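Local coordinates for protein nitrilotriacetate monooxygenase (Burkholderia pseudomallei, PDB 3SDO) that probably acts as a flavin-dependent monooxygenase of the bacterial luciferase-like family, incorporating oxygen from O2 into an organic substrate, at residues Pro32-Ala35 against Ser36-Asp40. Numbering follows the deposited sequence.
Sequences PPDA and SVNFD. With EDO (1,2-ethanediol), chain C.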
ATOM      1  N   PRO A  32      -8.913  15.312  14.455  1.00 21.89           N
ATOM      2  CA  PRO A  32      -9.880  14.314  14.940  1.00 22.18           C
ATOM      3  C   PRO A  32      -9.182  13.262  15.814  1.00 22.15           C
ATOM      4  O   PRO A  32      -8.024  12.912  15.552  1.00 21.94           O
ATOM      5  CB  PRO A  32     -10.424  13.646  13.655  1.00 22.46           C
ATOM      6  CG  PRO A  32      -9.562  14.066  12.553  1.00 22.14           C
ATOM      7  CD  PRO A  32      -8.537  15.086  13.046  1.00 21.56           C
ATOM      8  N   PRO A  33      -9.875  12.746  16.824  1.00 22.64           N
ATOM      9  CA  PRO A  33      -9.270  11.769  17.728  1.00 23.02           C
ATOM     10  C   PRO A  33      -8.743  10.521  17.006  1.00 23.07           C
ATOM     11  O   PRO A  33      -7.710   9.971  17.399  1.00 22.54           O
ATOM     12  CB  PRO A  33     -10.427  11.360  18.668  1.00 23.59           C
ATOM     13  CG  PRO A  33     -11.541  12.246  18.396  1.00 25.18           C
ATOM     14  CD  PRO A  33     -11.280  13.043  17.156  1.00 22.70           C
ATOM     15  N   ASP A  34      -9.444  10.088  15.955  1.00 22.87           N
ATOM     16  CA  ASP A  34      -9.008   8.906  15.162  1.00 22.52           C
ATOM     17  C   ASP A  34      -8.133   9.289  13.958  1.00 21.66           C
ATOM     18  O   ASP A  34      -8.024   8.534  12.986  1.00 20.11           O
ATOM     19  CB  ASP A  34     -10.238   8.130  14.668  1.00 23.12           C
ATOM     20  CG  ASP A  34     -11.090   8.933  13.701  1.00 23.47           C
ATOM     21  OD1 ASP A  34     -10.821  10.125  13.500  1.00 22.00           O
ATOM     22  OD2 ASP A  34     -12.044   8.371  13.154  1.00 26.81           O
ATOM     23  N   ALA A  35      -7.529  10.477  14.016  1.00 21.75           N
ATOM     24  CA  ALA A  35      -6.712  10.982  12.921  1.00 21.12           C
ATOM     25  C   ALA A  35      -5.793   9.915  12.303  1.00 20.78           C
ATOM     26  O   ALA A  35      -5.707   9.812  11.083  1.00 20.47           O
ATOM     27  CB  ALA A  35      -5.880  12.201  13.399  1.00 21.14           C
ATOM     28  N   SER A  36      -5.126   9.104  13.129  1.00 20.39           N
ATOM     29  CA  SER A  36      -4.163   8.128  12.588  1.00 19.77           C
ATOM     30  C   SER A  36      -4.721   7.113  11.593  1.00 18.73           C
ATOM     31  O   SER A  36      -3.993   6.641  10.745  1.00 19.56           O
ATOM     32  CB  SER A  36      -3.404   7.443  13.700  1.00 19.82           C
ATOM     33  OG  SER A  36      -2.507   8.390  14.272  1.00 21.86           O
ATOM     34  N   VAL A  37      -6.004   6.789  11.699  1.00 18.40           N
ATOM     35  CA  VAL A  37      -6.679   5.917  10.751  1.00 18.40           C
ATOM     36  C   VAL A  37      -7.969   6.583  10.231  1.00 18.78           C
ATOM     37  O   VAL A  37      -9.024   5.952  10.094  1.00 18.59           O
ATOM     38  CB  VAL A  37      -6.955   4.525  11.365  1.00 19.05           C
ATOM     39  CG1 VAL A  37      -5.670   3.748  11.489  1.00 18.46           C
ATOM     40  CG2 VAL A  37      -7.611   4.641  12.731  1.00 18.26           C
ATOM     41  N   ASN A  38      -7.854   7.877   9.940  1.00 18.24           N
ATOM     42  CA  ASN A  38      -8.937   8.663   9.352  1.00 18.25           C
ATOM     43  C   ASN A  38      -8.447   9.117   7.974  1.00 18.00           C
ATOM     44  O   ASN A  38      -7.648  10.078   7.883  1.00 16.98           O
ATOM     45  CB  ASN A  38      -9.227   9.871  10.253  1.00 18.47           C
ATOM     46  CG  ASN A  38     -10.362  10.747   9.727  1.00 18.66           C
ATOM     47  OD1 ASN A  38     -10.393  11.105   8.549  1.00 19.15           O
ATOM     48  ND2 ASN A  38     -11.309  11.070  10.606  1.00 21.57           N
ATOM     49  N   PHE A  39      -8.924   8.451   6.908  1.00 17.53           N
ATOM     50  CA  PHE A  39      -8.404   8.720   5.561  1.00 17.41           C
ATOM     51  C   PHE A  39      -8.592  10.165   5.112  1.00 17.03           C
ATOM     52  O   PHE A  39      -7.667  10.782   4.606  1.00 15.98           O
ATOM     53  CB  PHE A  39      -8.991   7.784   4.497  1.00 17.40           C
ATOM     54  CG  PHE A  39      -8.481   8.082   3.107  1.00 17.80           C
ATOM     55  CD1 PHE A  39      -7.148   7.858   2.787  1.00 18.70           C
ATOM     56  CD2 PHE A  39      -9.321   8.616   2.134  1.00 18.61           C
ATOM     57  CE1 PHE A  39      -6.649   8.180   1.517  1.00 18.43           C
ATOM     58  CE2 PHE A  39      -8.840   8.940   0.888  1.00 18.54           C
ATOM     59  CZ  PHE A  39      -7.497   8.709   0.568  1.00 18.51           C
ATOM     60  N   ASP A  40      -9.780  10.706   5.305  1.00 17.86           N
ATOM     61  CA  ASP A  40     -10.036  12.079   4.901  1.00 19.04           C
ATOM     62  C   ASP A  40      -9.107  13.095   5.589  1.00 19.03           C
ATOM     63  O   ASP A  40      -8.766  14.114   5.003  1.00 18.81           O
ATOM     64  CB  ASP A  40     -11.474  12.462   5.180  1.00 20.21           C
ATOM     65  CG  ASP A  40     -12.471  11.780   4.242  1.00 23.54           C
ATOM     66  OD1 ASP A  40     -12.093  11.164   3.214  1.00 25.50           O
ATOM     67  OD2 ASP A  40     -13.646  11.859   4.589  1.00 28.95           O
TER
HETATM   68  C1  EDO C 450     -12.690   6.337   8.006  1.00 27.03           C
HETATM   69  O1  EDO C 450     -12.306   7.670   8.395  1.00 27.12           O
HETATM   70  C2  EDO C 450     -11.447   5.516   7.631  1.00 26.18           C
HETATM   71  O2  EDO C 450     -10.676   6.140   6.578  1.00 24.30           O
HETATM   72  O   HOH W   1      -5.571   8.872  16.142  1.00 10.52           O
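V37 N reaches back to D34 O at 3.0 Å and N38 N to A35 O at 3.1 Å, two i to i+3 backbone bonds that follow directly on the type I beta turn P32-A35, itself closed by A35 N on P32 O. Together they describe a short turning segment, 3-10 at A35 and S36, that leads into helix 39-51, the first helix after strand 11-15 in the TIM-barrel-like fold of this family. N38 occupies the N-cap of that helix, and its side chain works in both directions. OD1 accepts from F41 N, the N-cap bond proper, while N38 ND2 donates to D34 OD1 at 3.1 Å. The latter bond is nearly straight, 172° at the hydrogen, and the acceptor lies almost in the amide plane, whereas the donor meets the carboxylate on its syn side but tilted out of its plane. The carboxylate and amide planes stand 84° apart, close to perpendicular. Two torsions permit this: the N38 amide extends opposite its own backbone N, and D34 CG sits between N and C of its residue (chi1 64°), which carries OD1 over to the asparagine. N38 CB also packs 3.3 Å from D34 O, and P32 CG lies 4.0 Å from N38 ND2. With both ends of the amide bonded, its rotation should be well fixed. On the partner subunit, R175 packs against D34 and V37, placing the turn at the dimer interface; S36 OG is held by H72 ND1. A 1,2-ethanediol, probably from the crystallisation liquor, takes the first helical amide, F39 N, on its O2 at 2.9 Å. Across the turn, one water bridges P33 and S36, donating to P33 O at 2.7 Å and accepting from S36 N.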